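Local coordinates for aminopeptidase N family protein (Idiomarina loihiensis L2TR, PDB 4FGM) that probably acts as a zinc-dependent aminopeptidase of the M61 family, removing residues from the N-terminal end of peptides, at residues Gly52-Asn58 and His79-Tyr85; Asn486-Lys490 and Asn502-Ser508; Ile207-Ile212 and Cys272-Phe276; Ser93-Ala97 and Asn107-Leu111. One frame throughout, in Å; residues are numbered along the deposited sequence.

Interaction 1: residues Gly52-Asn58 and His79-Tyr85; sequences GLHAESN and HPVTVHY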
loop_
_atom_site.group_PDB
_atom_site.type_symbol
_atom_site.label_atom_id
_atom_site.label_comp_id
_atom_site.label_asym_id
_atom_site.label_seq_id
_atom_site.Cartn_x
_atom_site.Cartn_y
_atom_site.Cartn_z
ATOM N N GLY A 52 11.988 23.329 -17.964
ATOM C CA GLY A 52 11.799 24.407 -18.918
ATOM C C GLY A 52 10.460 25.112 -18.874
ATOM O O GLY A 52 9.817 25.293 -19.907
ATOM N N LEU A 53 10.034 25.519 -17.686
ATOM C CA LEU A 53 8.754 26.205 -17.560
ATOM C C LEU A 53 8.868 27.660 -18.010
ATOM O O LEU A 53 9.844 28.339 -17.700
ATOM C CB LEU A 53 8.263 26.143 -16.104
ATOM C CG LEU A 53 6.898 26.760 -15.762
ATOM C CD1 LEU A 53 6.237 25.976 -14.646
ATOM C CD2 LEU A 53 7.067 28.216 -15.359
ATOM N N HIS A 54 7.889 28.119 -18.782
ATOM C CA HIS A 54 7.850 29.507 -19.226
ATOM C C HIS A 54 6.386 29.903 -19.394
ATOM O O HIS A 54 5.501 29.045 -19.376
ATOM C CB HIS A 54 8.649 29.720 -20.519
ATOM C CG HIS A 54 8.205 28.873 -21.664
ATOM N ND1 HIS A 54 8.491 27.525 -21.751
ATOM C CD2 HIS A 54 7.520 29.182 -22.790
ATOM C CE1 HIS A 54 8.006 27.046 -22.882
ATOM N NE2 HIS A 54 7.412 28.032 -23.532
ATOM N N ALA A 55 6.116 31.193 -19.534
ATOM C CA ALA A 55 4.733 31.639 -19.651
ATOM C C ALA A 55 4.533 32.614 -20.784
ATOM O O ALA A 55 5.486 33.211 -21.281
ATOM C CB ALA A 55 4.291 32.276 -18.356
ATOM N N GLU A 56 3.280 32.780 -21.187
ATOM C CA GLU A 56 2.968 33.697 -22.271
ATOM C C GLU A 56 1.569 34.254 -22.097
ATOM O O GLU A 56 0.687 33.591 -21.548
ATOM C CB GLU A 56 3.071 32.988 -23.623
ATOM C CG GLU A 56 1.941 32.012 -23.885
ATOM C CD GLU A 56 1.897 31.538 -25.321
ATOM O OE1 GLU A 56 1.933 32.394 -26.230
ATOM O OE2 GLU A 56 1.812 30.312 -25.540
ATOM N N SER A 57 1.377 35.481 -22.559
ATOM C CA SER A 57 0.081 36.125 -22.468
ATOM C C SER A 57 -0.046 37.156 -23.569
ATOM O O SER A 57 0.878 37.926 -23.827
ATOM C CB SER A 57 -0.095 36.796 -21.106
ATOM O OG SER A 57 -1.443 37.194 -20.922
ATOM N N ASN A 58 -1.197 37.143 -24.231
ATOM C CA ASN A 58 -1.481 38.078 -25.305
ATOM C C ASN A 58 -0.374 38.093 -26.352
ATOM O O ASN A 58 0.066 39.158 -26.785
ATOM C CB ASN A 58 -1.684 39.477 -24.724
ATOM C CG ASN A 58 -2.477 40.384 -25.645
ATOM O OD1 ASN A 58 -3.440 39.953 -26.288
ATOM N ND2 ASN A 58 -2.091 41.656 -25.696
ATOM N N HIS A 79 -4.656 39.852 -19.458
ATOM C CA HIS A 79 -5.180 38.796 -20.315
ATOM C C HIS A 79 -4.959 37.389 -19.776
ATOM O O HIS A 79 -4.200 37.178 -18.821
ATOM C CB HIS A 79 -4.527 38.874 -21.692
ATOM C CG HIS A 79 -4.533 40.246 -22.287
ATOM N ND1 HIS A 79 -3.405 41.031 -22.347
ATOM C CD2 HIS A 79 -5.532 40.969 -22.844
ATOM C CE1 HIS A 79 -3.708 42.187 -22.919
ATOM N NE2 HIS A 79 -4.990 42.173 -23.228
ATOM N N PRO A 80 -5.632 36.402 -20.390
ATOM C CA PRO A 80 -5.496 35.003 -19.979
ATOM C C PRO A 80 -4.013 34.645 -20.102
ATOM O O PRO A 80 -3.309 35.196 -20.950
ATOM C CB PRO A 80 -6.342 34.259 -21.012
ATOM C CG PRO A 80 -7.409 35.244 -21.358
ATOM C CD PRO A 80 -6.646 36.545 -21.454
ATOM N N VAL A 81 -3.534 33.738 -19.260
ATOM C CA VAL A 81 -2.135 33.335 -19.321
ATOM C C VAL A 81 -2.014 31.834 -19.553
ATOM O O VAL A 81 -2.813 31.037 -19.042
ATOM C CB VAL A 81 -1.381 33.709 -18.018
ATOM C CG1 VAL A 81 0.025 33.126 -18.038
ATOM C CG2 VAL A 81 -1.307 35.227 -17.872
ATOM N N THR A 82 -1.019 31.461 -20.349
ATOM C CA THR A 82 -0.748 30.067 -20.661
ATOM C C THR A 82 0.659 29.741 -20.162
ATOM O O THR A 82 1.623 30.421 -20.505
ATOM C CB THR A 82 -0.824 29.800 -22.182
ATOM O OG1 THR A 82 -2.127 30.148 -22.661
ATOM C CG2 THR A 82 -0.573 28.324 -22.481
ATOM N N VAL A 83 0.763 28.706 -19.337
ATOM C CA VAL A 83 2.045 28.286 -18.782
ATOM C C VAL A 83 2.441 26.974 -19.447
ATOM O O VAL A 83 1.643 26.046 -19.512
ATOM C CB VAL A 83 1.928 28.087 -17.256
ATOM C CG1 VAL A 83 3.290 27.773 -16.652
ATOM C CG2 VAL A 83 1.325 29.337 -16.623
ATOM N N HIS A 84 3.667 26.908 -19.951
ATOM C CA HIS A 84 4.157 25.709 -20.624
ATOM C C HIS A 84 5.334 25.101 -19.874
ATOM O O HIS A 84 6.192 25.819 -19.370
ATOM C CB HIS A 84 4.651 26.041 -22.035
ATOM C CG HIS A 84 3.630 26.682 -22.918
ATOM N ND1 HIS A 84 2.669 25.964 -23.598
ATOM C CD2 HIS A 84 3.452 27.977 -23.274
ATOM C CE1 HIS A 84 1.947 26.786 -24.337
ATOM N NE2 HIS A 84 2.402 28.015 -24.159
ATOM N N TYR A 85 5.373 23.775 -19.803
ATOM C CA TYR A 85 6.495 23.078 -19.185
ATOM C C TYR A 85 6.487 21.616 -19.581
ATOM O O TYR A 85 5.506 21.113 -20.135
ATOM C CB TYR A 85 6.500 23.204 -17.647
ATOM C CG TYR A 85 5.229 22.788 -16.946
ATOM C CD1 TYR A 85 4.194 23.700 -16.741
ATOM C CD2 TYR A 85 5.056 21.481 -16.477
ATOM C CE1 TYR A 85 3.018 23.327 -16.086
ATOM C CE2 TYR A 85 3.874 21.093 -15.818
ATOM C CZ TYR A 85 2.865 22.025 -15.630
ATOM O OH TYR A 85 1.693 21.673 -14.999
#

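Interaction 2: residues Asn486-Lys490 and Asn502-Ser508; sequences NFGAK and NVYHDES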
loop_
_atom_site.group_PDB
_atom_site.type_symbol
_atom_site.label_atom_id
_atom_site.label_comp_id
_atom_site.label_asym_id
_atom_site.label_seq_id
_atom_site.Cartn_x
_atom_site.Cartn_y
_atom_site.Cartn_z
ATOM N N ASN A 486 19.509 -20.162 14.833
ATOM C CA ASN A 486 19.387 -19.172 13.768
ATOM C C ASN A 486 20.168 -17.910 14.098
ATOM O O ASN A 486 20.533 -17.657 15.245
ATOM C CB ASN A 486 17.922 -18.845 13.416
ATOM C CG ASN A 486 17.204 -18.067 14.483
ATOM O OD1 ASN A 486 17.795 -17.610 15.455
ATOM N ND2 ASN A 486 15.906 -17.904 14.296
ATOM N N PHE A 487 20.455 -17.128 13.074
ATOM C CA PHE A 487 21.230 -15.918 13.251
ATOM C C PHE A 487 20.547 -14.840 14.042
ATOM O O PHE A 487 21.204 -14.077 14.747
ATOM C CB PHE A 487 21.606 -15.339 11.889
ATOM C CG PHE A 487 22.670 -16.110 11.182
ATOM C CD1 PHE A 487 23.992 -16.014 11.589
ATOM C CD2 PHE A 487 22.355 -16.918 10.097
ATOM C CE1 PHE A 487 24.986 -16.719 10.925
ATOM C CE2 PHE A 487 23.344 -17.627 9.427
ATOM C CZ PHE A 487 24.658 -17.524 9.838
ATOM N N GLY A 488 19.227 -14.786 13.947
ATOM C CA GLY A 488 18.516 -13.713 14.605
ATOM C C GLY A 488 18.790 -12.542 13.669
ATOM O O GLY A 488 19.048 -11.417 14.098
ATOM N N ALA A 489 18.752 -12.836 12.370
ATOM C CA ALA A 489 19.006 -11.849 11.333
ATOM C C ALA A 489 18.504 -12.324 9.973
ATOM O O ALA A 489 18.621 -13.502 9.629
ATOM C CB ALA A 489 20.510 -11.554 11.252
ATOM N N LYS A 490 17.946 -11.410 9.193
ATOM C CA LYS A 490 17.473 -11.767 7.863
ATOM C C LYS A 490 18.640 -11.618 6.891
ATOM O O LYS A 490 19.538 -10.812 7.113
ATOM C CB LYS A 490 16.318 -10.864 7.433
ATOM C CG LYS A 490 14.982 -11.198 8.074
ATOM C CD LYS A 490 13.890 -10.298 7.529
ATOM C CE LYS A 490 13.795 -10.410 6.016
ATOM N NZ LYS A 490 12.833 -9.429 5.448
ATOM N N ASN A 502 18.794 -7.537 7.988
ATOM C CA ASN A 502 18.400 -7.006 9.294
ATOM C C ASN A 502 19.022 -7.819 10.423
ATOM O O ASN A 502 19.134 -9.042 10.324
ATOM C CB ASN A 502 16.881 -7.065 9.481
ATOM C CG ASN A 502 16.122 -6.600 8.265
ATOM O OD1 ASN A 502 15.912 -7.362 7.321
ATOM N ND2 ASN A 502 15.714 -5.337 8.273
ATOM N N VAL A 503 19.428 -7.153 11.496
ATOM C CA VAL A 503 19.977 -7.876 12.631
ATOM C C VAL A 503 19.087 -7.566 13.833
ATOM O O VAL A 503 18.951 -6.405 14.228
ATOM C CB VAL A 503 21.430 -7.469 12.919
ATOM C CG1 VAL A 503 21.923 -8.171 14.196
ATOM C CG2 VAL A 503 22.322 -7.851 11.729
ATOM N N TYR A 504 18.465 -8.606 14.388
ATOM C CA TYR A 504 17.565 -8.451 15.527
ATOM C C TYR A 504 18.306 -8.250 16.827
ATOM O O TYR A 504 19.190 -9.028 17.192
ATOM C CB TYR A 504 16.635 -9.664 15.635
ATOM C CG TYR A 504 15.674 -9.754 14.476
ATOM C CD1 TYR A 504 14.538 -8.947 14.420
ATOM C CD2 TYR A 504 15.917 -10.620 13.416
ATOM C CE1 TYR A 504 13.664 -9.005 13.329
ATOM C CE2 TYR A 504 15.056 -10.686 12.325
ATOM C CZ TYR A 504 13.932 -9.876 12.289
ATOM O OH TYR A 504 13.082 -9.943 11.212
ATOM N N HIS A 505 17.918 -7.193 17.528
ATOM C CA HIS A 505 18.526 -6.831 18.795
ATOM C C HIS A 505 18.636 -7.976 19.800
ATOM O O HIS A 505 17.715 -8.770 19.957
ATOM C CB HIS A 505 17.735 -5.694 19.426
ATOM C CG HIS A 505 18.383 -5.122 20.644
ATOM N ND1 HIS A 505 19.556 -4.406 20.589
ATOM C CD2 HIS A 505 18.028 -5.176 21.950
ATOM C CE1 HIS A 505 19.901 -4.039 21.812
ATOM N NE2 HIS A 505 18.991 -4.494 22.655
ATOM N N ASP A 506 19.780 -8.041 20.474
ATOM C CA ASP A 506 20.049 -9.040 21.506
ATOM C C ASP A 506 20.061 -10.512 21.087
ATOM O O ASP A 506 20.046 -11.392 21.940
ATOM C CB ASP A 506 19.068 -8.849 22.670
ATOM C CG ASP A 506 19.599 -9.405 23.975
ATOM O OD1 ASP A 506 20.758 -9.100 24.314
ATOM O OD2 ASP A 506 18.861 -10.136 24.666
ATOM N N GLU A 507 20.093 -10.791 19.790
ATOM C CA GLU A 507 20.125 -12.183 19.349
ATOM C C GLU A 507 21.523 -12.622 18.866
ATOM O O GLU A 507 22.486 -11.859 18.980
ATOM C CB GLU A 507 19.030 -12.418 18.301
ATOM C CG GLU A 507 17.634 -12.327 18.932
ATOM C CD GLU A 507 16.501 -12.702 17.992
ATOM O OE1 GLU A 507 16.732 -13.484 17.049
ATOM O OE2 GLU A 507 15.365 -12.228 18.215
ATOM N N SER A 508 21.639 -13.840 18.341
ATOM C CA SER A 508 22.940 -14.382 17.911
ATOM C C SER A 508 23.855 -13.491 17.061
ATOM O O SER A 508 24.981 -13.200 17.457
ATOM C CB SER A 508 22.732 -15.723 17.208
ATOM O OG SER A 508 22.099 -16.640 18.086
HETATM O O HOH W 1 19.558 -16.162 17.542
HETATM O O HOH W 2 21.038 -10.895 16.035
#

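Interaction 3: residues Ile207-Ile212 and Cys272-Phe276; sequences ICETQI and CHEYF. With ZN (zinc ion), chain C; MAE (maleic acid), chain B.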
loop_
_atom_site.group_PDB
_atom_site.type_symbol
_atom_site.label_atom_id
_atom_site.label_comp_id
_atom_site.label_asym_id
_atom_site.label_seq_id
_atom_site.Cartn_x
_atom_site.Cartn_y
_atom_site.Cartn_z
ATOM N N ILE A 207 -15.434 -10.462 -5.129
ATOM C CA ILE A 207 -14.865 -9.634 -4.079
ATOM C C ILE A 207 -15.606 -8.296 -3.990
ATOM O O ILE A 207 -16.024 -7.876 -2.907
ATOM C CB ILE A 207 -13.372 -9.367 -4.341
ATOM C CG1 ILE A 207 -12.596 -10.686 -4.265
ATOM C CG2 ILE A 207 -12.839 -8.358 -3.346
ATOM C CD1 ILE A 207 -11.174 -10.596 -4.775
ATOM N N CYS A 208 -15.776 -7.641 -5.134
ATOM C CA CYS A 208 -16.454 -6.349 -5.184
ATOM C C CYS A 208 -17.903 -6.375 -4.699
ATOM O O CYS A 208 -18.328 -5.486 -3.956
ATOM C CB CYS A 208 -16.391 -5.781 -6.604
ATOM S SG CYS A 208 -14.732 -5.250 -7.086
ATOM N N GLU A 209 -18.668 -7.378 -5.120
ATOM C CA GLU A 209 -20.050 -7.468 -4.676
ATOM C C GLU A 209 -20.084 -7.643 -3.164
ATOM O O GLU A 209 -20.905 -7.031 -2.479
ATOM C CB GLU A 209 -20.775 -8.612 -5.386
ATOM C CG GLU A 209 -21.209 -8.219 -6.790
ATOM C CD GLU A 209 -21.862 -9.345 -7.565
ATOM O OE1 GLU A 209 -21.291 -10.458 -7.596
ATOM O OE2 GLU A 209 -22.935 -9.105 -8.162
ATOM N N THR A 210 -19.175 -8.458 -2.639
ATOM C CA THR A 210 -19.111 -8.665 -1.199
ATOM C C THR A 210 -18.907 -7.334 -0.484
ATOM O O THR A 210 -19.525 -7.072 0.545
ATOM C CB THR A 210 -17.962 -9.620 -0.833
ATOM O OG1 THR A 210 -18.265 -10.927 -1.325
ATOM C CG2 THR A 210 -17.767 -9.686 0.658
ATOM N N GLN A 211 -18.055 -6.479 -1.033
ATOM C CA GLN A 211 -17.802 -5.195 -0.393
ATOM C C GLN A 211 -18.987 -4.231 -0.495
ATOM O O GLN A 211 -19.365 -3.598 0.499
ATOM C CB GLN A 211 -16.516 -4.571 -0.952
ATOM C CG GLN A 211 -15.272 -5.394 -0.568
ATOM C CD GLN A 211 -13.965 -4.617 -0.637
ATOM O OE1 GLN A 211 -13.910 -3.436 -0.284
ATOM N NE2 GLN A 211 -12.897 -5.290 -1.067
ATOM N N ILE A 212 -19.583 -4.128 -1.681
ATOM C CA ILE A 212 -20.734 -3.254 -1.860
ATOM C C ILE A 212 -21.874 -3.720 -0.945
ATOM O O ILE A 212 -22.577 -2.900 -0.358
ATOM C CB ILE A 212 -21.214 -3.254 -3.321
ATOM C CG1 ILE A 212 -20.137 -2.643 -4.216
ATOM C CG2 ILE A 212 -22.498 -2.458 -3.439
ATOM C CD1 ILE A 212 -20.373 -2.853 -5.702
ATOM N N CYS A 272 -8.477 -6.172 -3.445
ATOM C CA CYS A 272 -9.458 -6.106 -2.375
ATOM C C CYS A 272 -9.105 -4.967 -1.415
ATOM O O CYS A 272 -9.983 -4.284 -0.890
ATOM C CB CYS A 272 -9.476 -7.434 -1.619
ATOM S SG CYS A 272 -10.694 -7.534 -0.312
ATOM N N HIS A 273 -7.807 -4.777 -1.203
ATOM C CA HIS A 273 -7.297 -3.749 -0.310
ATOM C C HIS A 273 -7.575 -2.333 -0.853
ATOM O O HIS A 273 -8.083 -1.460 -0.135
ATOM C CB HIS A 273 -5.788 -3.954 -0.118
ATOM C CG HIS A 273 -5.160 -3.007 0.855
ATOM N ND1 HIS A 273 -4.895 -3.355 2.163
ATOM C CD2 HIS A 273 -4.747 -1.726 0.715
ATOM C CE1 HIS A 273 -4.343 -2.329 2.788
ATOM N NE2 HIS A 273 -4.243 -1.328 1.933
ATOM N N GLU A 274 -7.245 -2.101 -2.121
ATOM C CA GLU A 274 -7.458 -0.780 -2.699
ATOM C C GLU A 274 -8.945 -0.454 -2.825
ATOM O O GLU A 274 -9.368 0.672 -2.559
ATOM C CB GLU A 274 -6.777 -0.691 -4.066
ATOM C CG GLU A 274 -5.276 -1.004 -4.062
ATOM C CD GLU A 274 -4.507 -0.276 -2.972
ATOM O OE1 GLU A 274 -4.928 0.823 -2.565
ATOM O OE2 GLU A 274 -3.466 -0.796 -2.524
ATOM N N TYR A 275 -9.732 -1.452 -3.219
ATOM C CA TYR A 275 -11.176 -1.296 -3.384
ATOM C C TYR A 275 -11.807 -0.879 -2.054
ATOM O O TYR A 275 -12.599 0.064 -1.997
ATOM C CB TYR A 275 -11.791 -2.615 -3.859
ATOM C CG TYR A 275 -13.176 -2.491 -4.468
ATOM C CD1 TYR A 275 -13.360 -1.875 -5.709
ATOM C CD2 TYR A 275 -14.297 -3.029 -3.823
ATOM C CE1 TYR A 275 -14.617 -1.806 -6.292
ATOM C CE2 TYR A 275 -15.561 -2.964 -4.401
ATOM C CZ TYR A 275 -15.715 -2.356 -5.634
ATOM O OH TYR A 275 -16.951 -2.321 -6.228
ATOM N N PHE A 276 -11.446 -1.579 -0.985
ATOM C CA PHE A 276 -11.968 -1.283 0.344
ATOM C C PHE A 276 -11.671 0.170 0.710
ATOM O O PHE A 276 -12.487 0.859 1.343
ATOM C CB PHE A 276 -11.311 -2.190 1.383
ATOM C CG PHE A 276 -12.003 -2.191 2.718
ATOM C CD1 PHE A 276 -13.169 -2.931 2.907
ATOM C CD2 PHE A 276 -11.513 -1.432 3.775
ATOM C CE1 PHE A 276 -13.834 -2.921 4.130
ATOM C CE2 PHE A 276 -12.172 -1.415 5.011
ATOM C CZ PHE A 276 -13.339 -2.159 5.186
HETATM ZN ZN ZN C . -3.791 0.855 2.299
HETATM C C1 MAE B . -1.656 1.629 0.883
HETATM O O1 MAE B . -1.541 2.180 2.033
HETATM O O2 MAE B . -2.801 1.540 0.384
HETATM C C2 MAE B . -0.418 1.183 0.205
HETATM C C3 MAE B . 0.569 1.867 -0.370
HETATM C C4 MAE B . 0.678 3.318 -0.475
HETATM O O3 MAE B . -0.159 4.148 -0.073
HETATM O O4 MAE B . 1.746 3.715 -0.985
#

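Interaction 4: residues Ser93-Ala97 and Asn107-Leu111; sequences SVRSA and NNTSL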
loop_
_atom_site.group_PDB
_atom_site.type_symbol
_atom_site.label_atom_id
_atom_site.label_comp_id
_atom_site.label_asym_id
_atom_site.label_seq_id
_atom_site.Cartn_x
_atom_site.Cartn_y
_atom_site.Cartn_z
ATOM N N SER A 93 6.269 3.368 -10.587
ATOM C CA SER A 93 5.518 3.179 -9.346
ATOM C C SER A 93 4.127 3.773 -9.521
ATOM O O SER A 93 3.898 4.564 -10.427
ATOM C CB SER A 93 6.217 3.854 -8.168
ATOM O OG SER A 93 6.045 5.250 -8.205
ATOM N N VAL A 94 3.200 3.399 -8.646
ATOM C CA VAL A 94 1.805 3.874 -8.718
ATOM C C VAL A 94 1.691 5.262 -8.170
ATOM O O VAL A 94 0.622 5.851 -8.070
ATOM C CB VAL A 94 0.905 2.957 -7.909
ATOM C CG1 VAL A 94 0.982 1.562 -8.464
ATOM C CG2 VAL A 94 1.316 2.968 -6.420
ATOM N N ARG A 95 2.844 5.783 -7.817
ATOM C CA ARG A 95 2.905 7.077 -7.185
ATOM C C ARG A 95 3.261 8.319 -8.028
ATOM O O ARG A 95 2.681 9.335 -7.790
ATOM C CB ARG A 95 3.819 6.910 -5.966
ATOM C CG ARG A 95 3.095 6.035 -4.887
ATOM C CD ARG A 95 3.916 5.480 -3.724
ATOM N NE ARG A 95 4.799 4.398 -4.146
ATOM C CZ ARG A 95 6.091 4.552 -4.416
ATOM N NH1 ARG A 95 6.656 5.744 -4.297
ATOM N NH2 ARG A 95 6.814 3.518 -4.826
ATOM N N SER A 96 4.073 8.249 -9.086
ATOM C CA SER A 96 4.348 9.504 -9.784
ATOM C C SER A 96 4.029 9.657 -11.268
ATOM O O SER A 96 3.113 10.379 -11.630
ATOM C CB SER A 96 5.791 9.873 -9.537
ATOM O OG SER A 96 6.651 8.797 -9.872
ATOM N N ALA A 97 4.877 9.097 -12.118
ATOM C CA ALA A 97 4.699 9.169 -13.568
ATOM C C ALA A 97 5.815 8.421 -14.247
ATOM O O ALA A 97 6.974 8.454 -13.813
ATOM C CB ALA A 97 4.674 10.618 -14.052
ATOM N N ASN A 107 0.117 10.554 -12.400
ATOM C CA ASN A 107 -0.773 11.093 -11.390
ATOM C C ASN A 107 -0.654 12.592 -11.614
ATOM O O ASN A 107 0.446 13.108 -11.841
ATOM C CB ASN A 107 -0.272 10.744 -9.990
ATOM C CG ASN A 107 -0.515 9.298 -9.632
ATOM O OD1 ASN A 107 -1.643 8.901 -9.326
ATOM N ND2 ASN A 107 0.540 8.495 -9.681
ATOM N N ASN A 108 -1.770 13.300 -11.545
ATOM C CA ASN A 108 -1.723 14.729 -11.779
ATOM C C ASN A 108 -1.005 15.532 -10.707
ATOM O O ASN A 108 -0.749 16.725 -10.888
ATOM C CB ASN A 108 -3.130 15.242 -12.069
ATOM C CG ASN A 108 -3.656 14.696 -13.387
ATOM O OD1 ASN A 108 -2.961 14.760 -14.394
ATOM N ND2 ASN A 108 -4.870 14.147 -13.384
ATOM N N THR A 109 -0.662 14.880 -9.599
ATOM C CA THR A 109 0.107 15.550 -8.549
ATOM C C THR A 109 1.497 15.806 -9.131
ATOM O O THR A 109 2.211 16.693 -8.679
ATOM C CB THR A 109 0.303 14.663 -7.297
ATOM O OG1 THR A 109 0.383 13.290 -7.699
ATOM C CG2 THR A 109 -0.829 14.861 -6.290
ATOM N N SER A 110 1.876 15.019 -10.136
ATOM C CA SER A 110 3.183 15.163 -10.775
ATOM C C SER A 110 3.161 16.013 -12.043
ATOM O O SER A 110 4.162 16.625 -12.395
ATOM C CB SER A 110 3.771 13.785 -11.129
ATOM O OG SER A 110 4.256 13.111 -9.985
ATOM N N LEU A 111 2.025 16.050 -12.728
ATOM C CA LEU A 111 1.938 16.798 -13.979
ATOM C C LEU A 111 1.238 18.157 -13.980
ATOM O O LEU A 111 1.622 19.048 -14.732
ATOM C CB LEU A 111 1.286 15.914 -15.051
ATOM C CG LEU A 111 2.222 15.001 -15.858
ATOM C CD1 LEU A 111 2.971 14.062 -14.932
ATOM C CD2 LEU A 111 1.421 14.224 -16.871
HETATM O O HOH W 3 -2.044 6.551 -8.261
HETATM O O HOH W 4 2.481 12.001 -8.474
#

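Interaction 1: residues Gly52-Asn58 and His79-Tyr85
Strands 53-57 and 81-85 run antiparallel, their axes 4.7 Å apart and their directions at 158°. His54 and His84 form one hydrogen-bonded pair, Glu56 and Thr82 the next, with the non-hydrogen-bonded Ala55-Val83 pair between them. On the face of the two histidines, Glu56 CG lies between the backbone N and the carbonyl carbon (chi1 72°), and the extended chain beyond it brings OE2 to the edge of the imidazole, where His84 NE2 gives its anti lone pair a nearly straight bond of 2.7 Å. His84 ND1 is bonded to Ser19, and with both nitrogens engaged the ring's turn is fixed. The His54 ring takes His84 CB against one face, 3.9 Å from its centroid, while its ND1 reaches back to Gly52 O. Ala55, Val81 and Val83 line the other face; next to them Leu53 CG meets Val83 CG1, and Leu53 CD1 lies 3.7 Å from Tyr85 CD1. Ser57 OG donates to Pro80 O at 2.7 Å, from above the carbonyl plane. The Asn58 amide stacks on the His79 ring, planes 26° apart; a glycine in place of His79 would probably leave that amide unstacked and free to turn. Strands 15-22 and 60-68 extend this antiparallel sheet of the M61 N-terminal domain.

Interaction 2: residues Asn486-Lys490 and Asn502-Ser508
Ala489 and Val503 face each other as a non-hydrogen-bonded antiparallel pair, Lys490 and Asn502 follow as a hydrogen-bonded one, and beyond Val503 the chain leaves the strand through a type II turn from Tyr504 to Glu507. Lys490 N donates to Asn502 O at 2.9 Å on a bent path, and Tyr504 N reaches Gly488 O, also at 2.9 Å. The Tyr504 ring presents its edge to the Gly488-Ala489 peptide, CD2 lying 3.3 Å from Gly488 O. Its hydroxyl end meets the lysine methylenes, with Lys490 CD 3.8 Å from Tyr504 OH. Lys490 also runs alongside Asn502, brushing its OD1. Glu507 CG stands anti to the carbonyl carbon (chi1 -69°) and the chain extends from there, which carries OE1 to 3.0 Å from Gly488 CA. The same oxygen forms a salt bridge with Arg342. A water donates to Asn486 O at 2.9 Å and is also bonded to Ser508 OG, which has a further partner in Gln564. The contact closes the open end of hairpin 489-494/497-503, probably in the protein's PDZ domain. Helix 508-512 starts after Glu507, its N-cap, and packs Ala509 against Ala489 and Val503, while the Phe487 side chain touches Ile520 and Ile523 of strand 519-523.

Interaction 3: residues Ile207-Ile212 and Cys272-Phe276
Cys272 O accepts two N-H groups: Phe276 N of its own helix and, from segment 207-212 of helix 197-215, Gln211 NE2, each at 3.1 Å. The glutamine bond is nearly straight (165°) and meets a lone pair in the carbonyl plane, close to the donor's amide plane. Beyond CG the Gln211 chain is extended, which carries the amide across between segments 207-212 and 272-276, whose axes come within 10.5 Å at an angle of 31°. Its OE1 rests against Phe276, 3.3 Å from CD1 at the ring edge. The amide also stands at 82° to the Tyr275 ring, touching its edge through CD. Over one face of the tyrosine sits Cys208 SG, 3.5 Å from the centroid, a sulfur-aromatic contact. Ile212 CD1 touches Tyr275 OH at 3.5 Å, and the hydroxyl is bonded to His185. A serine in place of Tyr275 would probably open a gap beneath the Cys208 sulfur and leave His185 without this partner. On the far side of helix 262-277, His273 NE2 binds the zinc ion at 2.3 Å, with His277, Glu307 and maleate O2 completing the site. A buried amide and a sulfur-backed ring thus anchor the rear of the helix that carries the zinc-binding HExxH motif.

Interaction 4: residues Ser93-Ala97 and Asn107-Leu111
Asn107 CG lies anti to the carbonyl carbon (chi1 -75°), and the amide, turned by chi2 of -76°, points its ND2 into the bend of segment 93-97; Ser110 OG, also anti to its carbonyl carbon, turns toward the same bend. Asn107 ND2 donates to Val94 O at 3.1 Å, coming from above the carbonyl plane, not on a lone pair. Arg95 O is also near, 3.0 Å from that ND2. On the other branch, Asn107 OD1 takes a proton from a water at 2.6 Å, and this water also donates to Val94 O. The side chain is thereby tied to one carbonyl both directly and through solvent, which fixes its rotation. The backbone adds a further link, Asn107 N to Ser96 O at 3.1 Å. A second water donates to Arg95 O at 2.8 Å and is bonded to Thr109 OG1 and Ser110 OG, joining the loop to the short helix about 108-111. Where polar groups give way to carbon, Ala97 CB meets Leu111 CD1 at 3.9 Å. Within the loop, Ser93 OG accepts from Arg95 N in an ST turn, and Asp91 bonds the hydroxyls of both Ser93 and Ser96. The Arg95 guanidinium lies with one face over Ser93 CB, and the side chain touches the bound maleate. Held from behind by Asn107 and two waters, the 93-97 loop of the M61 N-terminal domain contributes Arg95 to the maleate pocket beside the zinc site.

How the interactions relate
From the N terminus, interaction 1 is the first to close, joining strand 53-57 to the start of strand 81-91 around an excursion made largely of strands. The far end of strand 81-91 leads into interaction 4, which closes a short loop through strands 97-99 and 103-106. These two contacts touch, since Tyr85 OH probably bonds to Leu111 O. Interaction 3 follows, bringing helices 197-215 and 262-277 together behind the zinc; its nearest atoms are about 7 Å from interaction 4, and both contribute to the maleate pocket. Interaction 2 closes last, joining the ends of hairpin 489-494/497-503 to the start of helix 508-512, about 58 Å from interaction 1 between centres. All four run in series, without nesting or crossing.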